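Long-range contacts in purine nucleoside phosphorylase (Bacillus licheniformis, PDB 6DZD), which probably splits adenosine, inosine and methylthioadenosine with phosphate into the free base and the corresponding (methylthio)ribose 1-phosphate, and probably also deaminates adenosine: residues A[116-121]-A[143-148]; A[188-193]-A[247-252]. All blocks are in the same frame, centred on the assembly; numbering follows the deposited sequence.

Interaction 1. Residues A[116-121]-A[143-148]; sequences LYTDRP and SLVGIA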
ATOM      1  N   LEU A 116      -4.662   1.690  -7.695  1.00 16.47           N
ATOM      2  CA  LEU A 116      -6.108   1.823  -7.792  1.00 16.83           C
ATOM      3  C   LEU A 116      -6.513   3.224  -7.358  1.00 16.75           C
ATOM      4  O   LEU A 116      -5.935   3.779  -6.417  1.00 16.04           O
ATOM      5  CB  LEU A 116      -6.827   0.780  -6.929  1.00 16.63           C
ATOM      6  CG  LEU A 116      -6.608  -0.695  -7.245  1.00 16.95           C
ATOM      7  CD1 LEU A 116      -7.019  -1.538  -6.060  1.00 16.53           C
ATOM      8  CD2 LEU A 116      -7.349  -1.121  -8.518  1.00 18.54           C
ATOM      9  N   TYR A 117      -7.495   3.799  -8.049  1.00 16.86           N
ATOM     10  CA  TYR A 117      -8.068   5.055  -7.598  1.00 16.63           C
ATOM     11  C   TYR A 117      -9.478   5.178  -8.139  1.00 17.64           C
ATOM     12  O   TYR A 117      -9.828   4.547  -9.135  1.00 18.25           O
ATOM     13  CB  TYR A 117      -7.208   6.235  -8.017  1.00 16.97           C
ATOM     14  CG  TYR A 117      -7.389   6.718  -9.431  1.00 18.23           C
ATOM     15  CD1 TYR A 117      -8.325   7.700  -9.728  1.00 18.71           C
ATOM     16  CD2 TYR A 117      -6.583   6.237 -10.464  1.00 19.14           C
ATOM     17  CE1 TYR A 117      -8.478   8.180 -11.017  1.00 19.91           C
ATOM     18  CE2 TYR A 117      -6.725   6.714 -11.759  1.00 20.46           C
ATOM     19  CZ  TYR A 117      -7.681   7.688 -12.028  1.00 20.77           C
ATOM     20  OH  TYR A 117      -7.857   8.173 -13.299  1.00 22.08           O
ATOM     21  N   THR A 118     -10.278   6.022  -7.487  1.00 19.08           N
ATOM     22  CA  THR A 118     -11.673   6.167  -7.884  1.00 20.85           C
ATOM     23  C   THR A 118     -12.191   7.521  -7.422  1.00 21.96           C
ATOM     24  O   THR A 118     -11.591   8.169  -6.563  1.00 21.26           O
ATOM     25  CB  THR A 118     -12.538   5.035  -7.303  1.00 21.33           C
ATOM     26  OG1 THR A 118     -13.803   4.990  -7.977  1.00 23.32           O
ATOM     27  CG2 THR A 118     -12.783   5.249  -5.804  1.00 21.25           C
ATOM     28  N   ASP A 119     -13.295   7.960  -8.039  1.00 23.46           N
ATOM     29  CA  ASP A 119     -14.040   9.127  -7.565  1.00 25.03           C
ATOM     30  C   ASP A 119     -15.466   8.777  -7.143  1.00 26.93           C
ATOM     31  O   ASP A 119     -16.247   9.684  -6.835  1.00 28.70           O
ATOM     32  CB  ASP A 119     -14.058  10.270  -8.595  1.00 26.09           C
ATOM     33  CG  ASP A 119     -14.634   9.869  -9.952  1.00 27.29           C
ATOM     34  OD1 ASP A 119     -15.307   8.823 -10.063  1.00 27.84           O
ATOM     35  OD2 ASP A 119     -14.410  10.631 -10.926  1.00 27.85           O
ATOM     36  N   ARG A 120     -15.840   7.470  -7.135  1.00 27.16           N
ATOM     37  CA  ARG A 120     -17.187   7.003  -6.849  1.00 29.16           C
ATOM     38  C   ARG A 120     -17.370   6.763  -5.349  1.00 28.95           C
ATOM     39  O   ARG A 120     -16.432   6.352  -4.654  1.00 26.97           O
ATOM     40  CB  ARG A 120     -17.469   5.706  -7.614  1.00 29.35           C
ATOM     41  CG  ARG A 120     -16.866   5.681  -8.978  1.00 28.88           C
ATOM     42  CD  ARG A 120     -17.676   6.532  -9.961  1.00 31.19           C
ATOM     43  NE  ARG A 120     -17.851   5.855 -11.252  1.00 31.98           N
ATOM     44  CZ  ARG A 120     -18.925   5.133 -11.567  1.00 33.95           C
ATOM     45  NH1 ARG A 120     -19.917   5.031 -10.686  1.00 35.33           N
ATOM     46  NH2 ARG A 120     -19.014   4.532 -12.752  1.00 34.72           N
ATOM     47  N   PRO A 121     -18.574   6.975  -4.832  1.00 30.78           N
ATOM     48  CA  PRO A 121     -18.810   6.778  -3.396  1.00 30.87           C
ATOM     49  C   PRO A 121     -19.021   5.321  -3.017  1.00 30.44           C
ATOM     50  O   PRO A 121     -19.472   4.502  -3.818  1.00 31.05           O
ATOM     51  CB  PRO A 121     -20.095   7.579  -3.148  1.00 33.86           C
ATOM     52  CG  PRO A 121     -20.864   7.407  -4.434  1.00 35.55           C
ATOM     53  CD  PRO A 121     -19.797   7.424  -5.531  1.00 33.60           C
ATOM     54  N   SER A 143     -12.020  15.217  -5.049  1.00 26.18           N
ATOM     55  CA  SER A 143     -12.614  14.085  -4.329  1.00 25.95           C
ATOM     56  C   SER A 143     -12.183  12.758  -4.947  1.00 24.30           C
ATOM     57  O   SER A 143     -13.006  11.923  -5.349  1.00 24.85           O
ATOM     58  CB  SER A 143     -14.134  14.199  -4.261  1.00 28.29           C
ATOM     59  OG  SER A 143     -14.452  15.117  -3.239  1.00 29.63           O
ATOM     60  N   LEU A 144     -10.864  12.584  -5.003  1.00 22.47           N
ATOM     61  CA  LEU A 144     -10.234  11.378  -5.497  1.00 20.90           C
ATOM     62  C   LEU A 144      -9.498  10.698  -4.355  1.00 19.48           C
ATOM     63  O   LEU A 144      -8.804  11.350  -3.564  1.00 19.16           O
ATOM     64  CB  LEU A 144      -9.243  11.677  -6.617  1.00 20.20           C
ATOM     65  CG  LEU A 144      -9.800  12.096  -7.976  1.00 21.42           C
ATOM     66  CD1 LEU A 144      -8.660  12.632  -8.851  1.00 20.81           C
ATOM     67  CD2 LEU A 144     -10.522  10.940  -8.657  1.00 21.72           C
ATOM     68  N   VAL A 145      -9.639   9.386  -4.290  1.00 19.86           N
ATOM     69  CA  VAL A 145      -8.879   8.572  -3.360  1.00 18.50           C
ATOM     70  C   VAL A 145      -8.143   7.524  -4.187  1.00 17.83           C
ATOM     71  O   VAL A 145      -8.647   7.051  -5.214  1.00 18.13           O
ATOM     72  CB  VAL A 145      -9.786   7.928  -2.279  1.00 19.03           C
ATOM     73  CG1 VAL A 145     -10.371   8.982  -1.378  1.00 20.33           C
ATOM     74  CG2 VAL A 145     -10.909   7.106  -2.905  1.00 19.88           C
ATOM     75  N   GLY A 146      -6.932   7.188  -3.760  1.00 17.06           N
ATOM     76  CA  GLY A 146      -6.153   6.202  -4.481  1.00 16.46           C
ATOM     77  C   GLY A 146      -5.197   5.470  -3.568  1.00 15.66           C
ATOM     78  O   GLY A 146      -4.850   5.947  -2.485  1.00 15.65           O
ATOM     79  N   ILE A 147      -4.779   4.286  -4.015  1.00 16.97           N
ATOM     80  CA  ILE A 147      -3.750   3.526  -3.315  1.00 16.60           C
ATOM     81  C   ILE A 147      -2.868   2.830  -4.338  1.00 16.75           C
ATOM     82  O   ILE A 147      -3.333   2.382  -5.390  1.00 17.26           O
ATOM     83  CB  ILE A 147      -4.326   2.481  -2.319  1.00 16.32           C
ATOM     84  CG1 ILE A 147      -5.315   1.535  -3.014  1.00 16.44           C
ATOM     85  CG2 ILE A 147      -4.955   3.172  -1.067  1.00 16.68           C
ATOM     86  CD1 ILE A 147      -5.812   0.434  -2.109  1.00 16.49           C
ATOM     87  N   ALA A 148      -1.585   2.724  -4.005  1.00 16.58           N
ATOM     88  CA  ALA A 148      -0.617   2.055  -4.848  1.00 14.98           C
ATOM     89  C   ALA A 148       0.302   1.159  -4.016  1.00 16.51           C
ATOM     90  O   ALA A 148       0.701   1.501  -2.893  1.00 16.33           O
ATOM     91  CB  ALA A 148       0.186   3.078  -5.639  1.00 15.67           C
TER
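Leu116 and Ile147 hold each other through both of their backbone groups: Leu116 N donates to Ile147 O and Ile147 N returns a bond to Leu116 O, each 2.7 Å long. Two residues along, Thr118 N reaches Val145 O at 3.0 Å and Val145 N reaches Thr118 O at 3.2 Å. Between these two doubly bonded pairs sits the non-hydrogen-bonded pair Tyr117–Gly146, where the strands approach to 3.8 Å between the two CA atoms. Glycine suits this place, because strands this close leave little room for a CB beside Tyr117 CB and Leu116 O. From its root, the Tyr117 side chain begins with CB against Val145 O and 3.7 Å from Gly146 CA. The torsion about CA–CB (chi1 81°) then sets CG between the backbone N and the carbonyl carbon, and the ring runs beside Leu144: Leu144 CD2 meets Tyr117 CD1 at 4.1 Å, at the ring edge and near its plane, with CE1 also alongside. Beyond that, the ring packs edge-to-face with Trp167, and OH bonds to Glu171 OE1. The pairing is antiparallel, within a mixed sheet in which strand 144-150 lies between strands 115-118 and 133-139; Ser143 and Leu144 together face Asp139 as a G1 beta bulge. On the opposite sheet face, Leu116, Thr118, Val145 and Ile147 turn towards the second sheet, against strands 124-129 and 270-276, and their branched aliphatic groups fill the layer between. There Thr118 CG2 meets Val145 CG2 at 3.9 Å, while its OG1 is bonded to Val94 O. Past the strand end, Leu144 CD2 also touches Asp119 CB, 3.6 Å away.

Interaction 2. Residues A[188-193]-A[247-252]; sequences SCCYTV and SLCTSC. With ZN (zinc ion), chain C.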
ATOM      1  N   SER A 188      14.850   0.600   5.997  1.00 19.73           N
ATOM      2  CA  SER A 188      16.219   0.349   5.572  1.00 20.28           C
ATOM      3  C   SER A 188      16.983  -0.394   6.647  1.00 19.77           C
ATOM      4  O   SER A 188      17.951  -1.090   6.337  1.00 19.87           O
ATOM      5  CB  SER A 188      16.925   1.655   5.196  1.00 21.75           C
ATOM      6  OG  SER A 188      16.994   2.550   6.287  1.00 21.97           O
ATOM      7  N   CYS A 189      16.503  -0.322   7.889  1.00 20.15           N
ATOM      8  CA  CYS A 189      17.078  -1.094   8.977  1.00 19.68           C
ATOM      9  C   CYS A 189      17.135  -2.578   8.652  1.00 19.04           C
ATOM     10  O   CYS A 189      18.086  -3.255   9.042  1.00 18.73           O
ATOM     11  CB  CYS A 189      16.275  -0.876  10.254  1.00 19.57           C
ATOM     12  SG  CYS A 189      14.500  -0.835   9.992  1.00 19.67           S
ATOM     13  N   CYS A 190      16.155  -3.106   7.921  1.00 20.29           N
ATOM     14  CA  CYS A 190      16.092  -4.545   7.683  1.00 19.39           C
ATOM     15  C   CYS A 190      16.162  -4.927   6.210  1.00 19.20           C
ATOM     16  O   CYS A 190      15.877  -6.084   5.895  1.00 18.13           O
ATOM     17  CB  CYS A 190      14.811  -5.159   8.259  1.00 19.14           C
ATOM     18  SG  CYS A 190      14.221  -4.456   9.792  1.00 19.85           S
ATOM     19  N   TYR A 191      16.480  -4.009   5.295  1.00 20.26           N
ATOM     20  CA  TYR A 191      16.330  -4.282   3.862  1.00 20.36           C
ATOM     21  C   TYR A 191      17.635  -4.032   3.105  1.00 21.94           C
ATOM     22  O   TYR A 191      18.084  -2.882   2.993  1.00 23.82           O
ATOM     23  CB  TYR A 191      15.205  -3.435   3.274  1.00 20.66           C
ATOM     24  CG  TYR A 191      14.826  -3.832   1.863  1.00 20.12           C
ATOM     25  CD1 TYR A 191      14.613  -5.169   1.535  1.00 18.46           C
ATOM     26  CD2 TYR A 191      14.675  -2.873   0.852  1.00 21.31           C
ATOM     27  CE1 TYR A 191      14.257  -5.541   0.245  1.00 17.85           C
ATOM     28  CE2 TYR A 191      14.327  -3.244  -0.436  1.00 20.50           C
ATOM     29  CZ  TYR A 191      14.116  -4.581  -0.733  1.00 18.79           C
ATOM     30  OH  TYR A 191      13.778  -4.979  -2.015  1.00 18.37           O
ATOM     31  N   THR A 192      18.242  -5.100   2.574  1.00 20.85           N
ATOM     32  CA  THR A 192      19.443  -4.958   1.759  1.00 23.12           C
ATOM     33  C   THR A 192      19.228  -5.567   0.378  1.00 23.27           C
ATOM     34  O   THR A 192      18.533  -6.567   0.233  1.00 20.53           O
ATOM     35  CB  THR A 192      20.690  -5.584   2.422  1.00 22.74           C
ATOM     36  OG1 THR A 192      20.516  -6.999   2.566  1.00 20.63           O
ATOM     37  CG2 THR A 192      20.979  -4.939   3.794  1.00 22.38           C
ATOM     38  N   VAL A 193      19.815  -4.946  -0.644  1.00 21.14           N
ATOM     39  CA  VAL A 193      19.558  -5.301  -2.036  1.00 21.09           C
ATOM     40  C   VAL A 193      20.884  -5.417  -2.780  1.00 24.63           C
ATOM     41  O   VAL A 193      21.922  -4.938  -2.325  1.00 27.55           O
ATOM     42  CB  VAL A 193      18.623  -4.288  -2.734  1.00 21.05           C
ATOM     43  CG1 VAL A 193      17.248  -4.312  -2.072  1.00 17.65           C
ATOM     44  CG2 VAL A 193      19.221  -2.887  -2.706  1.00 25.09           C
ATOM     45  N   SER A 247       6.587   5.755  10.368  1.00 22.06           N
ATOM     46  CA  SER A 247       7.906   5.261  10.734  1.00 23.28           C
ATOM     47  C   SER A 247       7.927   3.758  10.999  1.00 23.25           C
ATOM     48  O   SER A 247       9.018   3.187  11.142  1.00 24.22           O
ATOM     49  CB  SER A 247       8.403   6.008  11.963  1.00 25.17           C
ATOM     50  OG  SER A 247       7.461   5.852  13.003  1.00 25.57           O
ATOM     51  N   LEU A 248       6.768   3.098  10.967  1.00 22.13           N
ATOM     52  CA  LEU A 248       6.683   1.696  11.347  1.00 22.89           C
ATOM     53  C   LEU A 248       7.350   0.805  10.302  1.00 23.57           C
ATOM     54  O   LEU A 248       7.127   0.951   9.098  1.00 22.74           O
ATOM     55  CB  LEU A 248       5.221   1.282  11.547  1.00 21.73           C
ATOM     56  CG  LEU A 248       4.495   1.929  12.746  1.00 21.44           C
ATOM     57  CD1 LEU A 248       3.032   1.518  12.774  1.00 20.34           C
ATOM     58  CD2 LEU A 248       5.153   1.626  14.086  1.00 23.05           C
ATOM     59  N   CYS A 249       8.202  -0.094  10.771  1.00 20.86           N
ATOM     60  CA  CYS A 249       8.863  -1.091   9.941  1.00 20.54           C
ATOM     61  C   CYS A 249       8.143  -2.427  10.097  1.00 20.01           C
ATOM     62  O   CYS A 249       7.966  -2.922  11.215  1.00 20.97           O
ATOM     63  CB  CYS A 249      10.335  -1.210  10.337  1.00 22.41           C
ATOM     64  SG  CYS A 249      11.249  -2.471   9.458  1.00 22.62           S
ATOM     65  N   THR A 250       7.706  -3.000   8.981  1.00 20.10           N
ATOM     66  CA  THR A 250       6.954  -4.249   9.070  1.00 19.81           C
ATOM     67  C   THR A 250       7.828  -5.396   9.578  1.00 20.57           C
ATOM     68  O   THR A 250       7.329  -6.304  10.260  1.00 20.48           O
ATOM     69  CB  THR A 250       6.307  -4.580   7.715  1.00 18.46           C
ATOM     70  OG1 THR A 250       7.297  -4.652   6.685  1.00 19.31           O
ATOM     71  CG2 THR A 250       5.285  -3.528   7.351  1.00 16.35           C
ATOM     72  N   SER A 251       9.125  -5.376   9.257  1.00 20.77           N
ATOM     73  CA  SER A 251      10.040  -6.379   9.793  1.00 22.52           C
ATOM     74  C   SER A 251      10.236  -6.218  11.302  1.00 24.03           C
ATOM     75  O   SER A 251      10.202  -7.204  12.051  1.00 25.13           O
ATOM     76  CB  SER A 251      11.383  -6.295   9.064  1.00 23.41           C
ATOM     77  OG  SER A 251      12.315  -7.218   9.587  1.00 25.39           O
ATOM     78  N   CYS A 252      10.442  -4.985  11.767  1.00 24.33           N
ATOM     79  CA  CYS A 252      10.757  -4.781  13.175  1.00 26.17           C
ATOM     80  C   CYS A 252       9.562  -5.066  14.075  1.00 25.99           C
ATOM     81  O   CYS A 252       9.711  -5.702  15.123  1.00 27.60           O
ATOM     82  CB  CYS A 252      11.255  -3.359  13.396  1.00 26.80           C
ATOM     83  SG  CYS A 252      12.936  -3.066  12.878  1.00 28.28           S
TER
HETATM   84 ZN    ZN C 301      13.215  -2.687  10.581  1.00 23.40          ZN
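Cys189 and Cys190 face Cys249 and Cys252 around a zinc ion in a Cys4 site, built from two adjacent cysteines on one segment and a CxxC pair on the other. Metal bonds dominate. The four SG atoms stand 2.2 to 2.3 Å from the zinc in a nearly regular tetrahedron; the widest angle at the metal, between Cys189 SG and Cys252 SG, is 116°. Thiolates suit such a site: soft, probably negatively charged sulfurs match zinc and can offset its charge. Neighbouring residues in an extended chain would point to opposite sides; here the chain bends at Cys189, and both side chains turn to the metal. Cys189 SG sits between its backbone N and carbonyl carbon (chi1 41°), whereas Cys190 SG lies beside its own N.

Van der Waals contacts follow from the coordination. Cys190 SG comes to 3.6 Å from Cys249 SG, a separation set by the shared metal and too long for a disulfide. Ser251, one of the two residues between the CxxC cysteines, leans on Cys190 from the other segment, its OG in contact with Cys190 SG at 3.4 Å; a small side chain fits this place beside the sulfur.

Polar bonds fix the segments from outside. Thr250 OG1 bonds to Asp131 OD1, and Ser188 OG to Glu224 OE1, so hydroxyl residues next to the cysteines, Ser188 before Cys189 and Thr250 after Cys249, tie each half to its surroundings. Since all four ligands are cysteines, the zinc here is probably structural, clamping together two loops that lie far apart in sequence near the surface. Inside the CxxC turn, where residues 250-252 have helical backbone angles, the amide N of Cys252 donates to Cys249 SG at 3.5 Å.

From the N terminus, the chain first reaches interaction 1, where strand 115-118 pairs with strand 144-150 and closes a loop of 21 residues, through strands 124-129 and 133-139, the first of which belongs to the other large sheet. After helices 152-157 and 159-169 and strand 179-182, interaction 2 opens at 188-193 and closes at 247-252, a longer loop that holds helices 195-201 and 225-236, strands 213-215 and 220-223, which complete the small sheet begun by 192-193, and strand 243-245, at the edge of interaction 1's sheet. The two loops are in series, neither nested nor crossed. Interaction 1 knits core strands; interaction 2 joins surface loops through a metal. Their centres are 28 Å apart.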